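Local structure of succinate-semialdehyde dehydrogenase (Streptococcus pyogenes MGAS1882, 4OGD) at residues H324-V329 with K352-Y357; L320-G325 with T345-L350; S266-V271 with V365-K370; V380-N385 with K406-M411. The protein catalyses the oxidation of succinic semialdehyde to succinate, with NADP+ as the cofactor. One frame throughout, in Å; residues are numbered along the deposited sequence.

Contact 1: residues H324-V329 with K352-Y357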
loop_
_atom_site.group_PDB
_atom_site.type_symbol
_atom_site.label_atom_id
_atom_site.label_comp_id
_atom_site.label_asym_id
_atom_site.label_seq_id
_atom_site.Cartn_x
_atom_site.Cartn_y
_atom_site.Cartn_z
ATOM N N HIS A 324 19.638 -21.704 25.577
ATOM C CA HIS A 324 18.391 -21.379 26.256
ATOM C C HIS A 324 17.478 -22.583 26.458
ATOM O O HIS A 324 16.280 -22.424 26.702
ATOM C CB HIS A 324 17.663 -20.246 25.528
ATOM C CG HIS A 324 18.296 -18.908 25.733
ATOM N ND1 HIS A 324 17.833 -17.998 26.665
ATOM C CD2 HIS A 324 19.370 -18.328 25.148
ATOM C CE1 HIS A 324 18.587 -16.917 26.633
ATOM N NE2 HIS A 324 19.530 -17.090 25.720
ATOM N N GLY A 325 18.043 -23.784 26.341
ATOM C CA GLY A 325 17.367 -24.999 26.769
ATOM C C GLY A 325 16.754 -25.904 25.712
ATOM O O GLY A 325 16.070 -26.871 26.044
ATOM N N ALA A 326 16.986 -25.603 24.439
ATOM C CA ALA A 326 16.447 -26.437 23.375
ATOM C C ALA A 326 17.214 -27.751 23.279
ATOM O O ALA A 326 18.356 -27.849 23.736
ATOM C CB ALA A 326 16.490 -25.695 22.039
ATOM N N GLU A 327 16.590 -28.753 22.672
ATOM C CA GLU A 327 17.226 -30.054 22.502
ATOM C C GLU A 327 17.842 -30.187 21.114
ATOM O O GLU A 327 17.179 -29.913 20.110
ATOM C CB GLU A 327 16.214 -31.185 22.726
ATOM C CG GLU A 327 16.794 -32.571 22.448
ATOM C CD GLU A 327 15.771 -33.686 22.554
ATOM O OE1 GLU A 327 14.563 -33.396 22.707
ATOM O OE2 GLU A 327 16.180 -34.865 22.484
ATOM N N LEU A 328 19.107 -30.604 21.058
ATOM C CA LEU A 328 19.736 -30.929 19.780
ATOM C C LEU A 328 19.336 -32.340 19.379
ATOM O O LEU A 328 19.797 -33.324 19.962
ATOM C CB LEU A 328 21.260 -30.794 19.843
ATOM C CG LEU A 328 21.989 -31.013 18.507
ATOM C CD1 LEU A 328 21.556 -29.989 17.463
ATOM C CD2 LEU A 328 23.496 -30.960 18.684
ATOM N N VAL A 329 18.456 -32.428 18.389
ATOM C CA VAL A 329 17.915 -33.704 17.939
ATOM C C VAL A 329 18.844 -34.377 16.935
ATOM O O VAL A 329 19.064 -35.591 16.984
ATOM C CB VAL A 329 16.515 -33.513 17.319
ATOM C CG1 VAL A 329 16.044 -34.776 16.621
ATOM C CG2 VAL A 329 15.510 -33.073 18.384
ATOM N N LYS A 352 8.708 -20.667 25.192
ATOM C CA LYS A 352 8.450 -19.275 24.825
ATOM C C LYS A 352 9.502 -18.287 25.315
ATOM O O LYS A 352 9.657 -17.204 24.746
ATOM C CB LYS A 352 7.069 -18.848 25.296
ATOM C CG LYS A 352 5.955 -19.514 24.540
ATOM C CD LYS A 352 4.624 -19.040 25.063
ATOM C CE LYS A 352 3.486 -19.772 24.406
ATOM N NZ LYS A 352 2.185 -19.331 24.988
ATOM N N ASP A 353 10.225 -18.657 26.365
ATOM C CA ASP A 353 11.273 -17.797 26.898
ATOM C C ASP A 353 12.591 -18.000 26.163
ATOM O O ASP A 353 13.574 -17.313 26.437
ATOM C CB ASP A 353 11.455 -18.056 28.391
ATOM C CG ASP A 353 11.277 -19.512 28.743
ATOM O OD1 ASP A 353 10.521 -19.800 29.698
ATOM O OD2 ASP A 353 11.881 -20.367 28.060
ATOM N N ASN A 354 12.597 -18.945 25.223
ATOM C CA ASN A 354 13.748 -19.168 24.352
ATOM C C ASN A 354 13.600 -18.246 23.147
ATOM O O ASN A 354 12.601 -18.320 22.438
ATOM C CB ASN A 354 13.781 -20.635 23.909
ATOM C CG ASN A 354 15.079 -21.020 23.215
ATOM O OD1 ASN A 354 15.629 -20.254 22.427
ATOM N ND2 ASN A 354 15.567 -22.223 23.501
ATOM N N PRO A 355 14.581 -17.363 22.917
ATOM C CA PRO A 355 14.466 -16.382 21.830
ATOM C C PRO A 355 14.189 -17.032 20.476
ATOM O O PRO A 355 13.449 -16.469 19.665
ATOM C CB PRO A 355 15.845 -15.722 21.815
ATOM C CG PRO A 355 16.336 -15.866 23.211
ATOM C CD PRO A 355 15.826 -17.195 23.687
ATOM N N ILE A 356 14.760 -18.210 20.248
ATOM C CA ILE A 356 14.616 -18.895 18.963
ATOM C C ILE A 356 13.170 -19.387 18.705
ATOM O O ILE A 356 12.777 -19.614 17.558
ATOM C CB ILE A 356 15.702 -20.008 18.815
ATOM C CG1 ILE A 356 17.097 -19.370 18.811
ATOM C CG2 ILE A 356 15.512 -20.833 17.549
ATOM C CD1 ILE A 356 17.305 -18.331 17.694
ATOM N N TYR A 357 12.358 -19.500 19.759
ATOM C CA TYR A 357 10.938 -19.832 19.603
ATOM C C TYR A 357 10.265 -18.904 18.595
ATOM O O TYR A 357 9.368 -19.322 17.863
ATOM C CB TYR A 357 10.217 -19.717 20.956
ATOM C CG TYR A 357 8.828 -20.336 21.016
ATOM C CD1 TYR A 357 7.703 -19.626 20.602
ATOM C CD2 TYR A 357 8.642 -21.616 21.520
ATOM C CE1 TYR A 357 6.430 -20.188 20.676
ATOM C CE2 TYR A 357 7.378 -22.182 21.600
ATOM C CZ TYR A 357 6.277 -21.467 21.173
ATOM O OH TYR A 357 5.027 -22.057 21.265
#
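Pro355 sets its CD over one face of the His324 imidazole, a CH-pi contact with CD 3.8 Å from the ring centroid and shifted toward the CG and ND1 rim. The two side chains cross at about a right angle. CG of His324 lies anti to its own carbonyl carbon (chi1 -74°), which brings the ring out beside the backbone N and across the proline. Packing is tightest just inside this pair, where the Asn354 amide rests against the histidine stem, ND2 being 3.5 Å from His324 CB and 3.9 Å from Ala326 CB. Both ends of that amide are held: ND2 donates to the backbone O of Ala321, and OD1 accepts from Ile356 N at 3.1 Å, so its rotation is fixed. Toward solvent the contact thins. The carboxylate of Asp353 turns to Thr351, its OD2 6.6 Å from ND1 of His324, and past Ala326 the chain leaves along strand 327-329 to join the sheet. Two turn motifs thus meet here: a Schellman motif closing helix 308-323, with Gly325 at positive phi as the C-prime residue, and the Asx turn of Asn354 that leads into a 3-10 segment.

Contact 2: residues L320-G325 with T345-L350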
loop_
_atom_site.group_PDB
_atom_site.type_symbol
_atom_site.label_atom_id
_atom_site.label_comp_id
_atom_site.label_asym_id
_atom_site.label_seq_id
_atom_site.Cartn_x
_atom_site.Cartn_y
_atom_site.Cartn_z
ATOM N N LEU A 320 22.386 -20.242 20.337
ATOM C CA LEU A 320 21.442 -19.501 21.172
ATOM C C LEU A 320 20.290 -20.402 21.605
ATOM O O LEU A 320 19.871 -20.371 22.762
ATOM C CB LEU A 320 20.903 -18.281 20.418
ATOM C CG LEU A 320 20.005 -17.346 21.236
ATOM C CD1 LEU A 320 20.800 -16.706 22.369
ATOM C CD2 LEU A 320 19.361 -16.279 20.360
ATOM N N ALA A 321 19.780 -21.201 20.673
ATOM C CA ALA A 321 18.692 -22.124 20.978
ATOM C C ALA A 321 19.083 -23.098 22.081
ATOM O O ALA A 321 18.323 -23.318 23.021
ATOM C CB ALA A 321 18.271 -22.890 19.731
ATOM N N LEU A 322 20.263 -23.695 21.945
ATOM C CA LEU A 322 20.728 -24.686 22.910
ATOM C C LEU A 322 21.082 -24.053 24.253
ATOM O O LEU A 322 20.827 -24.645 25.309
ATOM C CB LEU A 322 21.926 -25.452 22.347
ATOM C CG LEU A 322 21.661 -26.131 21.003
ATOM C CD1 LEU A 322 22.916 -26.816 20.478
ATOM C CD2 LEU A 322 20.508 -27.126 21.105
ATOM N N ASP A 323 21.663 -22.856 24.210
ATOM C CA ASP A 323 22.024 -22.140 25.430
ATOM C C ASP A 323 20.786 -21.774 26.243
ATOM O O ASP A 323 20.867 -21.563 27.454
ATOM C CB ASP A 323 22.841 -20.883 25.115
ATOM C CG ASP A 323 24.269 -21.196 24.693
ATOM O OD1 ASP A 323 24.658 -22.380 24.701
ATOM O OD2 ASP A 323 25.007 -20.243 24.363
ATOM N N HIS A 324 19.638 -21.704 25.577
ATOM C CA HIS A 324 18.391 -21.379 26.256
ATOM C C HIS A 324 17.478 -22.583 26.458
ATOM O O HIS A 324 16.280 -22.424 26.702
ATOM C CB HIS A 324 17.663 -20.246 25.528
ATOM C CG HIS A 324 18.296 -18.908 25.733
ATOM N ND1 HIS A 324 17.833 -17.998 26.665
ATOM C CD2 HIS A 324 19.370 -18.328 25.148
ATOM C CE1 HIS A 324 18.587 -16.917 26.633
ATOM N NE2 HIS A 324 19.530 -17.090 25.720
ATOM N N GLY A 325 18.043 -23.784 26.341
ATOM C CA GLY A 325 17.367 -24.999 26.769
ATOM C C GLY A 325 16.754 -25.904 25.712
ATOM O O GLY A 325 16.070 -26.871 26.044
ATOM N N THR A 345 20.434 -29.521 10.599
ATOM C CA THR A 345 20.427 -29.608 12.047
ATOM C C THR A 345 18.968 -29.569 12.481
ATOM O O THR A 345 18.175 -28.838 11.893
ATOM C CB THR A 345 21.191 -28.415 12.646
ATOM O OG1 THR A 345 22.547 -28.433 12.176
ATOM C CG2 THR A 345 21.181 -28.453 14.170
ATOM N N ILE A 346 18.602 -30.376 13.475
ATOM C CA ILE A 346 17.233 -30.384 13.969
ATOM C C ILE A 346 17.234 -30.047 15.448
ATOM O O ILE A 346 17.993 -30.634 16.218
ATOM C CB ILE A 346 16.548 -31.754 13.770
ATOM C CG1 ILE A 346 16.568 -32.138 12.288
ATOM C CG2 ILE A 346 15.106 -31.720 14.301
ATOM C CD1 ILE A 346 16.108 -33.556 11.999
ATOM N N ILE A 347 16.395 -29.093 15.835
ATOM C CA ILE A 347 16.203 -28.774 17.245
ATOM C C ILE A 347 14.749 -28.957 17.656
ATOM O O ILE A 347 13.842 -28.912 16.829
ATOM C CB ILE A 347 16.633 -27.342 17.575
ATOM C CG1 ILE A 347 15.834 -26.332 16.738
ATOM C CG2 ILE A 347 18.135 -27.188 17.370
ATOM C CD1 ILE A 347 16.107 -24.872 17.089
ATOM N N ALA A 348 14.536 -29.174 18.949
ATOM C CA ALA A 348 13.194 -29.293 19.495
ATOM C C ALA A 348 13.206 -28.711 20.903
ATOM O O ALA A 348 14.205 -28.128 21.326
ATOM C CB ALA A 348 12.747 -30.752 19.503
ATOM N N GLY A 349 12.100 -28.852 21.624
ATOM C CA GLY A 349 12.017 -28.342 22.981
ATOM C C GLY A 349 12.177 -26.836 23.135
ATOM O O GLY A 349 12.698 -26.370 24.150
ATOM N N LEU A 350 11.741 -26.069 22.138
ATOM C CA LEU A 350 11.732 -24.620 22.271
ATOM C C LEU A 350 10.571 -24.189 23.166
ATOM O O LEU A 350 9.424 -24.560 22.923
ATOM C CB LEU A 350 11.612 -23.944 20.900
ATOM C CG LEU A 350 12.813 -24.088 19.955
ATOM C CD1 LEU A 350 12.404 -23.779 18.519
ATOM C CD2 LEU A 350 13.959 -23.179 20.374
HETATM O O HOH W 1 13.810 -23.948 25.107
#
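Gly325 and Gly349 bring their carbonyl oxygens to 3.9 Å of each other, and no direct hydrogen bond joins the two segments. A water mediates instead, donating to Gly349 O at 2.8 Å and, weakly, to His324 O at 3.3 Å, so that one molecule links the end of a helix to the loop that follows a strand. Both glycines have positive phi (103° and 62°), as the chain changes direction at each. Deeper in, the contact becomes purely apolar. Ile347 CD1 reaches Ala321 CB at 3.9 Å, end on from strand to helix; the chi1 of 59° places CG1 between the backbone N and the carbonyl carbon, and the chain then runs straight out to the methyl. Ile347 CG2 lies 4.4 Å from Leu322 CD2, while Leu350 CD2 approaches Ala321 CB from beyond the strand end. The small alanine is therefore met by two branched side chains. Ile346, next to Ile347, packs on helix 276-288 on the opposite side of the strand. Helix 308-323 lying on strand 345-348, with helix 276-288 on the other side of that strand, is the layered alpha/beta/alpha arrangement of an aldehyde dehydrogenase domain.

Contact 3: residues S266-V271 with V365-K370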
loop_
_atom_site.group_PDB
_atom_site.type_symbol
_atom_site.label_atom_id
_atom_site.label_comp_id
_atom_site.label_asym_id
_atom_site.label_seq_id
_atom_site.Cartn_x
_atom_site.Cartn_y
_atom_site.Cartn_z
ATOM N N SER A 266 9.794 -24.207 5.386
ATOM C CA SER A 266 8.923 -24.768 6.418
ATOM C C SER A 266 9.651 -24.797 7.758
ATOM O O SER A 266 10.161 -25.836 8.174
ATOM C CB SER A 266 8.472 -26.168 6.004
ATOM O OG SER A 266 7.739 -26.094 4.786
ATOM N N LYS A 267 9.689 -23.653 8.436
ATOM C CA LYS A 267 10.625 -23.464 9.542
ATOM C C LYS A 267 10.141 -24.006 10.879
ATOM O O LYS A 267 10.951 -24.391 11.719
ATOM C CB LYS A 267 11.027 -21.991 9.674
ATOM C CG LYS A 267 11.599 -21.418 8.395
ATOM C CD LYS A 267 12.464 -20.196 8.662
ATOM C CE LYS A 267 13.031 -19.617 7.350
ATOM N NZ LYS A 267 12.081 -18.638 6.700
ATOM N N ARG A 268 8.830 -24.026 11.087
ATOM C CA ARG A 268 8.285 -24.575 12.335
ATOM C C ARG A 268 7.369 -25.742 12.028
ATOM O O ARG A 268 6.237 -25.548 11.593
ATOM C CB ARG A 268 7.510 -23.508 13.131
ATOM C CG ARG A 268 8.339 -22.304 13.590
ATOM C CD ARG A 268 7.480 -21.322 14.410
ATOM N NE ARG A 268 6.472 -20.695 13.559
ATOM C CZ ARG A 268 5.232 -20.409 13.938
ATOM N NH1 ARG A 268 4.823 -20.676 15.175
ATOM N NH2 ARG A 268 4.397 -19.859 13.072
ATOM N N PHE A 269 7.853 -26.957 12.259
ATOM C CA PHE A 269 6.999 -28.119 12.126
ATOM C C PHE A 269 6.182 -28.253 13.391
ATOM O O PHE A 269 6.738 -28.315 14.481
ATOM C CB PHE A 269 7.839 -29.376 11.910
ATOM C CG PHE A 269 8.493 -29.437 10.558
ATOM C CD1 PHE A 269 7.735 -29.698 9.422
ATOM C CD2 PHE A 269 9.860 -29.232 10.420
ATOM C CE1 PHE A 269 8.331 -29.764 8.164
ATOM C CE2 PHE A 269 10.466 -29.290 9.152
ATOM C CZ PHE A 269 9.696 -29.558 8.030
ATOM N N ILE A 270 4.865 -28.272 13.252
ATOM C CA ILE A 270 3.994 -28.385 14.413
ATOM C C ILE A 270 3.338 -29.766 14.392
ATOM O O ILE A 270 2.625 -30.103 13.450
ATOM C CB ILE A 270 2.965 -27.250 14.413
ATOM C CG1 ILE A 270 3.700 -25.902 14.472
ATOM C CG2 ILE A 270 2.026 -27.371 15.594
ATOM C CD1 ILE A 270 2.769 -24.702 14.503
ATOM N N VAL A 271 3.619 -30.571 15.415
ATOM C CA VAL A 271 3.239 -31.980 15.411
ATOM C C VAL A 271 2.509 -32.355 16.700
ATOM O O VAL A 271 2.852 -31.881 17.783
ATOM C CB VAL A 271 4.478 -32.882 15.180
ATOM C CG1 VAL A 271 5.462 -32.757 16.319
ATOM C CG2 VAL A 271 4.069 -34.324 15.005
ATOM N N VAL A 365 17.903 -25.562 9.308
ATOM C CA VAL A 365 17.626 -25.934 10.685
ATOM C C VAL A 365 16.169 -26.317 10.864
ATOM O O VAL A 365 15.286 -25.457 10.867
ATOM C CB VAL A 365 17.984 -24.794 11.661
ATOM C CG1 VAL A 365 17.732 -25.226 13.095
ATOM C CG2 VAL A 365 19.437 -24.370 11.474
ATOM N N GLY A 366 15.913 -27.609 11.025
ATOM C CA GLY A 366 14.569 -28.073 11.302
ATOM C C GLY A 366 14.207 -27.765 12.744
ATOM O O GLY A 366 15.068 -27.808 13.623
ATOM N N GLU A 367 12.949 -27.408 12.983
ATOM C CA GLU A 367 12.476 -27.128 14.342
ATOM C C GLU A 367 11.180 -27.878 14.569
ATOM O O GLU A 367 10.248 -27.760 13.779
ATOM C CB GLU A 367 12.237 -25.628 14.520
ATOM C CG GLU A 367 13.446 -24.765 14.197
ATOM C CD GLU A 367 13.060 -23.332 13.914
ATOM O OE1 GLU A 367 12.108 -22.842 14.555
ATOM O OE2 GLU A 367 13.686 -22.708 13.024
ATOM N N ILE A 368 11.118 -28.667 15.639
ATOM C CA ILE A 368 9.911 -29.420 15.918
ATOM C C ILE A 368 9.200 -28.862 17.147
ATOM O O ILE A 368 9.764 -28.840 18.240
ATOM C CB ILE A 368 10.207 -30.924 16.096
ATOM C CG1 ILE A 368 10.954 -31.457 14.874
ATOM C CG2 ILE A 368 8.914 -31.683 16.256
ATOM C CD1 ILE A 368 11.506 -32.878 15.066
ATOM N N TYR A 369 7.969 -28.396 16.941
ATOM C CA TYR A 369 7.128 -27.871 18.015
ATOM C C TYR A 369 6.060 -28.903 18.348
ATOM O O TYR A 369 5.206 -29.199 17.508
ATOM C CB TYR A 369 6.425 -26.586 17.567
ATOM C CG TYR A 369 7.311 -25.364 17.436
ATOM C CD1 TYR A 369 7.081 -24.236 18.212
ATOM C CD2 TYR A 369 8.360 -25.330 16.523
ATOM C CE1 TYR A 369 7.874 -23.112 18.095
ATOM C CE2 TYR A 369 9.170 -24.206 16.395
ATOM C CZ TYR A 369 8.922 -23.100 17.186
ATOM O OH TYR A 369 9.705 -21.964 17.063
ATOM N N LYS A 370 6.088 -29.449 19.566
ATOM C CA LYS A 370 5.075 -30.431 19.954
ATOM C C LYS A 370 3.847 -29.747 20.543
ATOM O O LYS A 370 3.974 -28.851 21.373
ATOM C CB LYS A 370 5.639 -31.433 20.965
ATOM C CG LYS A 370 4.679 -32.580 21.281
ATOM C CD LYS A 370 5.276 -33.551 22.307
ATOM C CE LYS A 370 5.289 -32.942 23.703
ATOM N NZ LYS A 370 3.951 -33.040 24.366
HETATM O O HOH W 2 12.016 -26.521 10.250
#
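Phe269, Tyr369 and Val271 supply the N-H groups that join the two strands: Phe269 N to Glu367 O at 2.9 Å, Tyr369 N to Phe269 O at 2.8 Å and Val271 N to Tyr369 O at 3.0 Å. The bonds of Tyr369 N and Val271 N are nearly straight (171° at the hydrogen for Tyr369), while that of Phe269 N is more bent. Between them, Ile270 CA lies 3.4 Å from Tyr369 O in a CA-H...O contact. On one face of the sheet Val271 CG1 meets Ile368 CG2 at 3.6 Å. On the other, the aliphatic part of Arg268 runs aslant past the CE2 and hydroxyl side of the Tyr369 ring, with Arg268 CG 3.5 Å from Tyr369 CE2. The guanidinium stands almost upright to that ring, its plane turned by 87°, and is too distant for more than a weak cation-pi attraction. This parallel pairing sits in the middle of the mixed sheet of the aldehyde dehydrogenase fold, strand 268-272 being flanked on its far side by strand 235-238. Where the strands begin to part, Lys267 O comes within 3.2 Å of Glu367 CD, an approach of acceptor to acceptor with no hydrogen bond between them, and a water accepts from Glu367 N while lying close to the carbonyls of Ser266 and Lys267. A second shell sets these groups in place. Arg268 is gripped by three backbone carbonyls, NE by Asp233, NH1 by Val380 and NH2 by Ala381; the Tyr369 hydroxyl bonds to Tyr357 O, and Lys267 NZ forms a salt bridge with Glu360.

Contact 4: residues V380-N385 with K406-M411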
loop_
_atom_site.group_PDB
_atom_site.type_symbol
_atom_site.label_atom_id
_atom_site.label_comp_id
_atom_site.label_asym_id
_atom_site.label_seq_id
_atom_site.Cartn_x
_atom_site.Cartn_y
_atom_site.Cartn_z
ATOM N N VAL A 380 -0.331 -22.029 18.318
ATOM C CA VAL A 380 1.118 -21.922 18.153
ATOM C C VAL A 380 1.470 -21.369 16.767
ATOM O O VAL A 380 2.304 -20.478 16.644
ATOM C CB VAL A 380 1.829 -23.270 18.415
ATOM C CG1 VAL A 380 3.305 -23.170 18.090
ATOM C CG2 VAL A 380 1.649 -23.670 19.867
ATOM N N ALA A 381 0.801 -21.868 15.734
ATOM C CA ALA A 381 1.022 -21.355 14.384
ATOM C C ALA A 381 0.853 -19.836 14.318
ATOM O O ALA A 381 1.639 -19.142 13.656
ATOM C CB ALA A 381 0.085 -22.050 13.390
ATOM N N ASN A 382 -0.153 -19.322 15.029
ATOM C CA ASN A 382 -0.478 -17.898 14.969
ATOM C C ASN A 382 0.271 -17.059 15.989
ATOM O O ASN A 382 0.238 -15.827 15.915
ATOM C CB ASN A 382 -1.986 -17.679 15.114
ATOM C CG ASN A 382 -2.755 -18.181 13.918
ATOM O OD1 ASN A 382 -2.183 -18.356 12.846
ATOM N ND2 ASN A 382 -4.060 -18.406 14.085
ATOM N N ASP A 383 0.926 -17.719 16.945
ATOM C CA ASP A 383 1.747 -17.008 17.915
ATOM C C ASP A 383 3.095 -16.722 17.271
ATOM O O ASP A 383 4.101 -17.361 17.579
ATOM C CB ASP A 383 1.907 -17.817 19.206
ATOM C CG ASP A 383 2.675 -17.068 20.281
ATOM O OD1 ASP A 383 2.648 -15.816 20.277
ATOM O OD2 ASP A 383 3.301 -17.736 21.142
ATOM N N SER A 384 3.098 -15.756 16.361
ATOM C CA SER A 384 4.271 -15.482 15.539
ATOM C C SER A 384 4.250 -14.028 15.108
ATOM O O SER A 384 3.180 -13.463 14.875
ATOM C CB SER A 384 4.239 -16.376 14.300
ATOM O OG SER A 384 5.380 -16.159 13.483
ATOM N N ASN A 385 5.431 -13.422 15.024
ATOM C CA ASN A 385 5.570 -12.091 14.452
ATOM C C ASN A 385 5.555 -12.136 12.936
ATOM O O ASN A 385 5.530 -11.101 12.286
ATOM C CB ASN A 385 6.871 -11.447 14.914
ATOM C CG ASN A 385 6.856 -11.128 16.386
ATOM O OD1 ASN A 385 5.839 -10.684 16.913
ATOM N ND2 ASN A 385 7.975 -11.365 17.061
ATOM N N LYS A 406 -7.947 -20.697 9.305
ATOM C CA LYS A 406 -7.737 -20.232 10.674
ATOM C C LYS A 406 -6.320 -19.727 10.946
ATOM O O LYS A 406 -6.065 -19.134 11.998
ATOM C CB LYS A 406 -8.109 -21.326 11.675
ATOM C CG LYS A 406 -9.588 -21.661 11.649
ATOM C CD LYS A 406 -9.911 -22.801 12.605
ATOM C CE LYS A 406 -11.407 -23.073 12.628
ATOM N NZ LYS A 406 -11.709 -24.274 13.455
ATOM N N ILE A 407 -5.404 -19.951 10.011
ATOM C CA ILE A 407 -4.025 -19.495 10.194
ATOM C C ILE A 407 -3.875 -18.042 9.757
ATOM O O ILE A 407 -4.328 -17.657 8.668
ATOM C CB ILE A 407 -3.008 -20.362 9.414
ATOM C CG1 ILE A 407 -3.238 -21.852 9.695
ATOM C CG2 ILE A 407 -1.583 -19.983 9.801
ATOM C CD1 ILE A 407 -3.235 -22.200 11.186
ATOM N N GLU A 408 -3.247 -17.240 10.614
ATOM C CA GLU A 408 -2.960 -15.841 10.323
ATOM C C GLU A 408 -1.689 -15.767 9.481
ATOM O O GLU A 408 -0.572 -15.656 10.009
ATOM C CB GLU A 408 -2.796 -15.057 11.630
ATOM C CG GLU A 408 -4.090 -14.961 12.418
ATOM C CD GLU A 408 -3.941 -14.199 13.719
ATOM O OE1 GLU A 408 -2.813 -14.119 14.249
ATOM O OE2 GLU A 408 -4.966 -13.687 14.217
ATOM N N THR A 409 -1.868 -15.850 8.167
ATOM C CA THR A 409 -0.754 -15.896 7.235
ATOM C C THR A 409 -1.262 -15.595 5.833
ATOM O O THR A 409 -2.459 -15.709 5.563
ATOM C CB THR A 409 -0.081 -17.287 7.247
ATOM O OG1 THR A 409 1.157 -17.217 6.539
ATOM C CG2 THR A 409 -0.975 -18.334 6.590
ATOM N N GLY A 410 -0.354 -15.232 4.929
ATOM C CA GLY A 410 -0.751 -14.849 3.584
ATOM C C GLY A 410 -0.949 -16.003 2.615
ATOM O O GLY A 410 -1.620 -15.851 1.587
ATOM N N MET A 411 -0.357 -17.156 2.923
ATOM C CA MET A 411 -0.413 -18.308 2.025
ATOM C C MET A 411 -0.470 -19.624 2.791
ATOM O O MET A 411 0.230 -19.806 3.783
ATOM C CB MET A 411 0.813 -18.331 1.104
ATOM C CG MET A 411 0.921 -17.118 0.201
ATOM S SD MET A 411 2.446 -17.043 -0.747
ATOM C CE MET A 411 3.641 -16.702 0.541
HETATM O O HOH W 3 1.469 -18.173 10.904
HETATM O O HOH W 4 -2.118 -14.618 17.377
#
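Asn382 presents its amide to Glu408 and Lys406 in two different ways. Glu408 CG lies over one face, 3.8 Å from Asn382 CG, and the carboxylate beyond it is turned by only 27° from the amide plane although the two side chains cross at about a right angle. From that same side Glu408 N donates to Asn382 OD1 at 2.7 Å, reaching the oxygen from above the carbonyl plane, 43° out of it. At the nitrogen end the approach is edge-on: ND2 donates to Lys406 O at 3.0 Å, almost in the amide plane. With CG anti to the carbonyl carbon (chi1 -69°), the amide spans residues 406 to 408 and bonds the O and N that flank Ile407, whose CG2 comes within 3.5 Å of OD1. Lys406 to Met411 is the link out of helix 397-406 in a beta-alpha-beta crossover from strand 391-393 to its parallel neighbour 411-414, so Asn382 ties the end of helix 374-382 to the crossover. An apolar touch, Ala381 CB to Ile407 CD1 at 4.0 Å, backs the polar pair, and a water lies between Asn382 O and Glu408 OE1. Glu408 looks outward as well: OE1 forms a salt bridge with Lys430, while OE2 takes a hydrogen bond from Tyr36 of the second subunit and forms a salt bridge with Lys37 of that subunit. Met411 continues the sheet into that subunit.

How the contacts relate
Contacts 1 and 2 share His324 and Gly325 and hold the same helix end, one against a loop and the other against strand 345-348; contact 1 is a surface contact, contact 2 partly buried. Contact 3 lies deeper in the same sheet, and its chain loop encloses both. Backbone hydrogen bonding dominates there, whereas contact 2 depends on methyl packing and a water, and contact 1 on a ring face and an amide. Contact 4 is also buried, but a side-chain amide does the work of a strand partner, and it alone reaches the second subunit. Arg268 joins contact 3 to contact 4, and Tyr369 OH joins contact 3 to contact 1.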